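Local structure of polycyclic ketone monooxygenase (Myceliophthora thermophila, 5MQ6) at residues 632-635 against 636-640; 549-552 against 553-557. The protein uses FAD and NADPH to insert one oxygen atom beside a ketone carbonyl, turning ketones, bulky polycyclic ones especially, into esters or lactones. One frame throughout, in Å; residues are numbered along the deposited sequence.

Contact 1: 632-635 against 636-640; sequences SYMK and LLQEY
Leu637 lays its CD1 methyl over one face of the Tyr633 ring, one turn earlier in helix 630-641. The methyl stands 4.0 Å from the ring centroid and 21° off its normal, a CH-pi contact offset toward the hydroxyl end, where Leu637 CD1 comes 3.7 Å from Tyr633 CZ. The ring can meet its neighbour because Tyr633 CG is anti to the backbone N (chi1 173°), while CG of Leu637 lies beside its own N (chi1 -60°), which turns the CD1 branch back toward the ring. The phenol end is held by a hydrogen bond from Tyr633 OH to the carbonyl of His517.

Two residues along, Lys635 and Glu639 form another i to i+4 pair, slanting across one another. Here the carboxylate meets methylenes: Glu639 OE2 is 3.2 Å from both CD and CE of Lys635. The ammonium group passes beyond it, with Lys635 NZ 4.2 Å from Glu639 OE2, too far for a salt bridge. On another flank the amide of Gln638 approaches the thioether chain of Met634, Gln638 NE2 lying 3.8 Å from Met634 CG; Arg330 of helix 328-340 touches both residues.

Beneath these pairs run regular alpha-helical bonds, among them Leu637 N to Tyr633 O at 2.9 Å. Tyr633 and Leu637 are buried, and Leu637 packs against Val547 of helix 541-562, whereas Lys635 and Glu639 are exposed. Any attraction between their opposite charges is probably modest at this separation, and the definite grip comes from the tyrosine face and the backbone.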
ATOM      1  N   SER A 632      -0.930 -19.359   6.496  1.00 21.76           N
ATOM      2  CA  SER A 632      -1.783 -19.846   7.591  1.00 22.61           C
ATOM      3  C   SER A 632      -3.229 -19.227   7.553  1.00 21.94           C
ATOM      4  O   SER A 632      -4.202 -19.937   7.609  1.00 22.72           O
ATOM      5  CB  SER A 632      -1.114 -19.521   8.912  1.00 21.06           C
ATOM      6  OG  SER A 632      -1.951 -19.926   9.992  1.00 24.67           O
ATOM      7  N   TYR A 633      -3.341 -17.923   7.414  1.00 20.71           N
ATOM      8  CA  TYR A 633      -4.609 -17.254   7.202  1.00 21.03           C
ATOM      9  C   TYR A 633      -5.395 -17.847   5.973  1.00 22.72           C
ATOM     10  O   TYR A 633      -6.621 -18.204   6.056  1.00 20.05           O
ATOM     11  CB  TYR A 633      -4.314 -15.753   7.070  1.00 20.52           C
ATOM     12  CG  TYR A 633      -5.466 -14.862   6.669  1.00 21.49           C
ATOM     13  CD1 TYR A 633      -6.587 -14.769   7.462  1.00 21.76           C
ATOM     14  CD2 TYR A 633      -5.411 -14.103   5.492  1.00 24.00           C
ATOM     15  CE1 TYR A 633      -7.623 -13.906   7.153  1.00 19.26           C
ATOM     16  CE2 TYR A 633      -6.421 -13.236   5.112  1.00 21.96           C
ATOM     17  CZ  TYR A 633      -7.557 -13.151   5.943  1.00 21.63           C
ATOM     18  OH  TYR A 633      -8.572 -12.318   5.616  1.00 17.48           O
ATOM     19  N   MET A 634      -4.670 -17.961   4.854  1.00 19.96           N
ATOM     20  CA  MET A 634      -5.238 -18.549   3.642  1.00 22.05           C
ATOM     21  C   MET A 634      -5.838 -19.917   3.859  1.00 21.70           C
ATOM     22  O   MET A 634      -6.942 -20.202   3.362  1.00 22.00           O
ATOM     23  CB  MET A 634      -4.170 -18.655   2.558  1.00 23.99           C
ATOM     24  CG  MET A 634      -4.594 -19.245   1.224  1.00 25.95           C
ATOM     25  SD  MET A 634      -3.133 -19.416   0.155  1.00 33.75           S
ATOM     26  CE  MET A 634      -2.530 -20.911   0.951  1.00 35.73           C
ATOM     27  N   LYS A 635      -5.049 -20.788   4.472  1.00 24.66           N
ATOM     28  CA  LYS A 635      -5.512 -22.148   4.783  1.00 26.98           C
ATOM     29  C   LYS A 635      -6.776 -22.101   5.702  1.00 21.99           C
ATOM     30  O   LYS A 635      -7.728 -22.845   5.514  1.00 23.42           O
ATOM     31  CB  LYS A 635      -4.374 -22.979   5.404  1.00 30.00           C
ATOM     32  CG  LYS A 635      -4.825 -24.266   6.118  1.00 41.62           C
ATOM     33  CD  LYS A 635      -5.430 -25.346   5.195  1.00 52.82           C
ATOM     34  CE  LYS A 635      -4.763 -26.726   5.372  1.00 55.79           C
ATOM     35  NZ  LYS A 635      -4.734 -27.501   4.091  1.00 61.39           N
ATOM     36  N   LEU A 636      -6.753 -21.235   6.691  1.00 21.04           N
ATOM     37  CA  LEU A 636      -7.893 -21.046   7.599  1.00 22.02           C
ATOM     38  C   LEU A 636      -9.171 -20.688   6.809  1.00 20.78           C
ATOM     39  O   LEU A 636     -10.195 -21.234   7.061  1.00 21.47           O
ATOM     40  CB  LEU A 636      -7.569 -19.983   8.644  1.00 25.55           C
ATOM     41  CG  LEU A 636      -8.682 -19.673   9.704  1.00 28.58           C
ATOM     42  CD1 LEU A 636      -8.069 -19.021  10.911  1.00 38.64           C
ATOM     43  CD2 LEU A 636      -9.675 -18.666   9.184  1.00 33.31           C
ATOM     44  N   LEU A 637      -9.059 -19.783   5.811  1.00 22.64           N
ATOM     45  CA  LEU A 637     -10.169 -19.410   5.006  1.00 20.60           C
ATOM     46  C   LEU A 637     -10.668 -20.547   4.159  1.00 20.45           C
ATOM     47  O   LEU A 637     -11.882 -20.764   4.054  1.00 19.74           O
ATOM     48  CB  LEU A 637      -9.839 -18.187   4.100  1.00 18.90           C
ATOM     49  CG  LEU A 637      -9.432 -16.928   4.897  1.00 19.04           C
ATOM     50  CD1 LEU A 637      -9.074 -15.852   3.898  1.00 20.28           C
ATOM     51  CD2 LEU A 637     -10.441 -16.356   5.875  1.00 19.66           C
ATOM     52  N   GLN A 638      -9.727 -21.304   3.590  1.00 22.70           N
ATOM     53  CA  GLN A 638     -10.080 -22.469   2.751  1.00 24.56           C
ATOM     54  C   GLN A 638     -10.885 -23.440   3.593  1.00 24.08           C
ATOM     55  O   GLN A 638     -11.974 -23.846   3.194  1.00 23.39           O
ATOM     56  CB  GLN A 638      -8.835 -23.199   2.190  1.00 25.38           C
ATOM     57  CG  GLN A 638      -8.121 -22.400   1.124  1.00 30.07           C
ATOM     58  CD  GLN A 638      -6.719 -22.874   0.785  1.00 35.86           C
ATOM     59  OE1 GLN A 638      -6.135 -23.665   1.528  1.00 39.92           O
ATOM     60  NE2 GLN A 638      -6.158 -22.367  -0.354  1.00 35.35           N
ATOM     61  N   GLU A 639     -10.402 -23.730   4.796  1.00 22.46           N
ATOM     62  CA  GLU A 639     -11.171 -24.662   5.630  1.00 26.25           C
ATOM     63  C   GLU A 639     -12.559 -24.111   5.998  1.00 25.87           C
ATOM     64  O   GLU A 639     -13.546 -24.842   6.046  1.00 21.71           O
ATOM     65  CB  GLU A 639     -10.393 -25.061   6.870  1.00 27.34           C
ATOM     66  CG  GLU A 639      -9.127 -25.835   6.471  1.00 33.25           C
ATOM     67  CD  GLU A 639      -8.159 -26.031   7.631  1.00 43.25           C
ATOM     68  OE1 GLU A 639      -8.321 -25.438   8.727  1.00 52.78           O
ATOM     69  OE2 GLU A 639      -7.217 -26.813   7.463  1.00 49.70           O
ATOM     70  N   TYR A 640     -12.611 -22.815   6.241  1.00 24.32           N
ATOM     71  CA  TYR A 640     -13.853 -22.174   6.598  1.00 21.52           C
ATOM     72  C   TYR A 640     -14.955 -22.269   5.480  1.00 22.82           C
ATOM     73  O   TYR A 640     -16.173 -22.433   5.756  1.00 22.52           O
ATOM     74  CB  TYR A 640     -13.576 -20.749   7.030  1.00 17.99           C
ATOM     75  CG  TYR A 640     -14.841 -19.917   7.207  1.00 18.57           C
ATOM     76  CD1 TYR A 640     -15.427 -19.271   6.136  1.00 18.69           C
ATOM     77  CD2 TYR A 640     -15.429 -19.807   8.420  1.00 16.52           C
ATOM     78  CE1 TYR A 640     -16.584 -18.526   6.272  1.00 19.14           C
ATOM     79  CE2 TYR A 640     -16.573 -19.050   8.630  1.00 17.75           C
ATOM     80  CZ  TYR A 640     -17.156 -18.411   7.530  1.00 19.41           C
ATOM     81  OH  TYR A 640     -18.289 -17.720   7.716  1.00 19.37           O
TER

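Contact 2: 549-552 against 553-557; sequences TEHI and VQVIK
His551 has one face of its imidazole ring overlapped by the CG2 methyl of Val555, a single helical turn further on. The methyl lies 4.0 Å from the ring centroid and 21° off the normal, a CH-pi contact displaced toward the rim, His551 CE1 being the nearest of the ring atoms, 3.7 Å from Val555 CG2. Because CG of His551 is anti to the backbone N (chi1 -176°), the ring swings out beside the start of the next turn, and the valine branch beside its own backbone N reaches over it. Val555 CG2 also rests 3.3 Å from the carbonyl oxygen of His551, the same oxygen that accepts the hydrogen bond from Val555 N. His551 ND1 is hydrogen-bonded to Arg641 NH2, which probably helps to fix the ring's rotation.

A purely apolar pair follows one residue later. Ile552 and Ile556 lie side by side and point the same way, Ile552 CG2 meeting Ile556 CD1 at 3.9 Å. Glu550 and Gln554 touch more lightly, through their CG methylenes 4.1 Å apart. Beyond those carbons the groups diverge, with the carboxylate and amide planes 84° apart, and the Glu550 carboxylate forms a salt bridge with Arg330. Thr549 turns its hydroxyl back to bond the carbonyl of Leu545.

Helix 541-562 is packed on several sides. Thr549 and Val553 lie on helix 88-99, which starts within what appears to be a Rossmann-type GxGxxG turn and carries the FAD-binding Gly89; Ile552 touches Tyr93 of that helix and, with Ile556, presses on Phe528 of strand 527-529; and Gln554 rests on Arg641 of helix 630-641.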
ATOM      1  N   THR A 549      -9.668 -11.195  -2.188  1.00 18.64           N
ATOM      2  CA  THR A 549     -10.702 -11.128  -3.209  1.00 19.31           C
ATOM      3  C   THR A 549     -11.352 -12.497  -3.465  1.00 20.16           C
ATOM      4  O   THR A 549     -12.604 -12.576  -3.536  1.00 19.86           O
ATOM      5  CB  THR A 549     -10.245 -10.463  -4.541  1.00 18.81           C
ATOM      6  OG1 THR A 549      -9.247 -11.230  -5.135  1.00 17.77           O
ATOM      7  CG2 THR A 549      -9.812  -8.945  -4.338  1.00 21.09           C
ATOM      8  N   GLU A 550     -10.524 -13.560  -3.503  1.00 20.54           N
ATOM      9  CA  GLU A 550     -11.043 -14.933  -3.615  1.00 20.04           C
ATOM     10  C   GLU A 550     -11.968 -15.304  -2.454  1.00 20.49           C
ATOM     11  O   GLU A 550     -13.031 -15.884  -2.681  1.00 16.39           O
ATOM     12  CB  GLU A 550      -9.953 -15.954  -3.602  1.00 23.87           C
ATOM     13  CG  GLU A 550     -10.468 -17.399  -3.721  1.00 26.26           C
ATOM     14  CD  GLU A 550      -9.346 -18.386  -3.731  1.00 31.51           C
ATOM     15  OE1 GLU A 550      -8.588 -18.499  -2.747  1.00 34.72           O
ATOM     16  OE2 GLU A 550      -9.210 -19.079  -4.726  1.00 31.33           O
ATOM     17  N   HIS A 551     -11.569 -15.012  -1.209  1.00 16.92           N
ATOM     18  CA  HIS A 551     -12.466 -15.338  -0.120  1.00 14.58           C
ATOM     19  C   HIS A 551     -13.814 -14.599  -0.232  1.00 16.04           C
ATOM     20  O   HIS A 551     -14.867 -15.200  -0.040  1.00 17.30           O
ATOM     21  CB  HIS A 551     -11.782 -14.926   1.190  1.00 15.98           C
ATOM     22  CG  HIS A 551     -12.538 -15.291   2.397  1.00 15.38           C
ATOM     23  ND1 HIS A 551     -12.909 -16.596   2.689  1.00 16.46           N
ATOM     24  CD2 HIS A 551     -13.043 -14.520   3.379  1.00 16.48           C
ATOM     25  CE1 HIS A 551     -13.608 -16.607   3.810  1.00 17.60           C
ATOM     26  NE2 HIS A 551     -13.707 -15.358   4.241  1.00 18.88           N
ATOM     27  N   ILE A 552     -13.752 -13.283  -0.461  1.00 14.75           N
ATOM     28  CA  ILE A 552     -14.954 -12.462  -0.520  1.00 13.81           C
ATOM     29  C   ILE A 552     -15.900 -13.027  -1.613  1.00 14.74           C
ATOM     30  O   ILE A 552     -17.105 -13.239  -1.388  1.00 14.06           O
ATOM     31  CB  ILE A 552     -14.585 -10.982  -0.751  1.00 13.38           C
ATOM     32  CG1 ILE A 552     -13.922 -10.445   0.533  1.00 14.43           C
ATOM     33  CG2 ILE A 552     -15.843 -10.169  -1.084  1.00 12.82           C
ATOM     34  CD1 ILE A 552     -13.239  -9.094   0.434  1.00 14.53           C
ATOM     35  N   VAL A 553     -15.360 -13.265  -2.806  1.00 15.53           N
ATOM     36  CA  VAL A 553     -16.191 -13.679  -3.976  1.00 16.07           C
ATOM     37  C   VAL A 553     -16.748 -15.080  -3.729  1.00 16.14           C
ATOM     38  O   VAL A 553     -17.947 -15.396  -4.058  1.00 14.83           O
ATOM     39  CB  VAL A 553     -15.424 -13.550  -5.328  1.00 17.90           C
ATOM     40  CG1 VAL A 553     -16.213 -14.212  -6.430  1.00 18.71           C
ATOM     41  CG2 VAL A 553     -15.212 -12.055  -5.657  1.00 18.82           C
ATOM     42  N   GLN A 554     -15.935 -15.937  -3.082  1.00 15.40           N
ATOM     43  CA  GLN A 554     -16.429 -17.261  -2.774  1.00 16.95           C
ATOM     44  C   GLN A 554     -17.540 -17.291  -1.680  1.00 16.31           C
ATOM     45  O   GLN A 554     -18.479 -18.076  -1.780  1.00 15.40           O
ATOM     46  CB  GLN A 554     -15.278 -18.218  -2.442  1.00 17.97           C
ATOM     47  CG  GLN A 554     -14.419 -18.488  -3.651  1.00 20.22           C
ATOM     48  CD  GLN A 554     -15.183 -19.206  -4.768  1.00 20.07           C
ATOM     49  OE1 GLN A 554     -15.895 -20.156  -4.501  1.00 23.53           O
ATOM     50  NE2 GLN A 554     -15.064 -18.750  -5.968  1.00 20.57           N
ATOM     51  N   VAL A 555     -17.437 -16.429  -0.658  1.00 13.63           N
ATOM     52  CA  VAL A 555     -18.478 -16.312   0.344  1.00 14.96           C
ATOM     53  C   VAL A 555     -19.777 -15.826  -0.294  1.00 17.98           C
ATOM     54  O   VAL A 555     -20.905 -16.326  -0.000  1.00 15.88           O
ATOM     55  CB  VAL A 555     -18.026 -15.343   1.430  1.00 15.43           C
ATOM     56  CG1 VAL A 555     -19.193 -14.829   2.277  1.00 18.81           C
ATOM     57  CG2 VAL A 555     -16.984 -16.041   2.316  1.00 17.36           C
ATOM     58  N   ILE A 556     -19.626 -14.799  -1.148  1.00 16.01           N
ATOM     59  CA  ILE A 556     -20.790 -14.294  -1.861  1.00 15.05           C
ATOM     60  C   ILE A 556     -21.413 -15.384  -2.793  1.00 15.55           C
ATOM     61  O   ILE A 556     -22.663 -15.531  -2.895  1.00 13.61           O
ATOM     62  CB  ILE A 556     -20.404 -13.028  -2.699  1.00 14.17           C
ATOM     63  CG1 ILE A 556     -20.151 -11.849  -1.713  1.00 13.24           C
ATOM     64  CG2 ILE A 556     -21.508 -12.695  -3.731  1.00 13.20           C
ATOM     65  CD1 ILE A 556     -19.455 -10.667  -2.421  1.00 17.05           C
ATOM     66  N   LYS A 557     -20.551 -16.088  -3.525  1.00 16.99           N
ATOM     67  CA  LYS A 557     -20.999 -17.218  -4.364  1.00 17.20           C
ATOM     68  C   LYS A 557     -21.816 -18.254  -3.586  1.00 16.04           C
ATOM     69  O   LYS A 557     -22.945 -18.665  -4.017  1.00 17.46           O
ATOM     70  CB  LYS A 557     -19.828 -17.833  -5.097  1.00 18.65           C
ATOM     71  CG  LYS A 557     -20.249 -18.877  -6.108  1.00 23.71           C
ATOM     72  CD  LYS A 557     -18.976 -19.540  -6.607  1.00 28.90           C
ATOM     73  CE  LYS A 557     -19.225 -20.334  -7.848  1.00 36.44           C
ATOM     74  NZ  LYS A 557     -20.266 -21.318  -7.525  1.00 41.30           N
TER

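The two contacts apply the same i to i+4 device, a methyl over an aromatic face, on two helices that pack together. The centres of contact 1 and contact 2 are about 13 Å apart. They join directly where Leu637 CB of contact 1 lies 3.7 Å from His551 ND1 of contact 2, with Tyr640 CD1 reaching His551 CE1 at 4.0 Å. His517 links them too, its ring meeting those of both Tyr640 and His551. Contact 2 is the nearer to the cofactor: the Thr549 side chain is about 8 Å from FAD, against about 14 Å for that of Tyr633. Helix 630-641 packs on helix 541-562, on this evidence farther from the FAD; helix 541-562 also contains the FAD-binding Asn541.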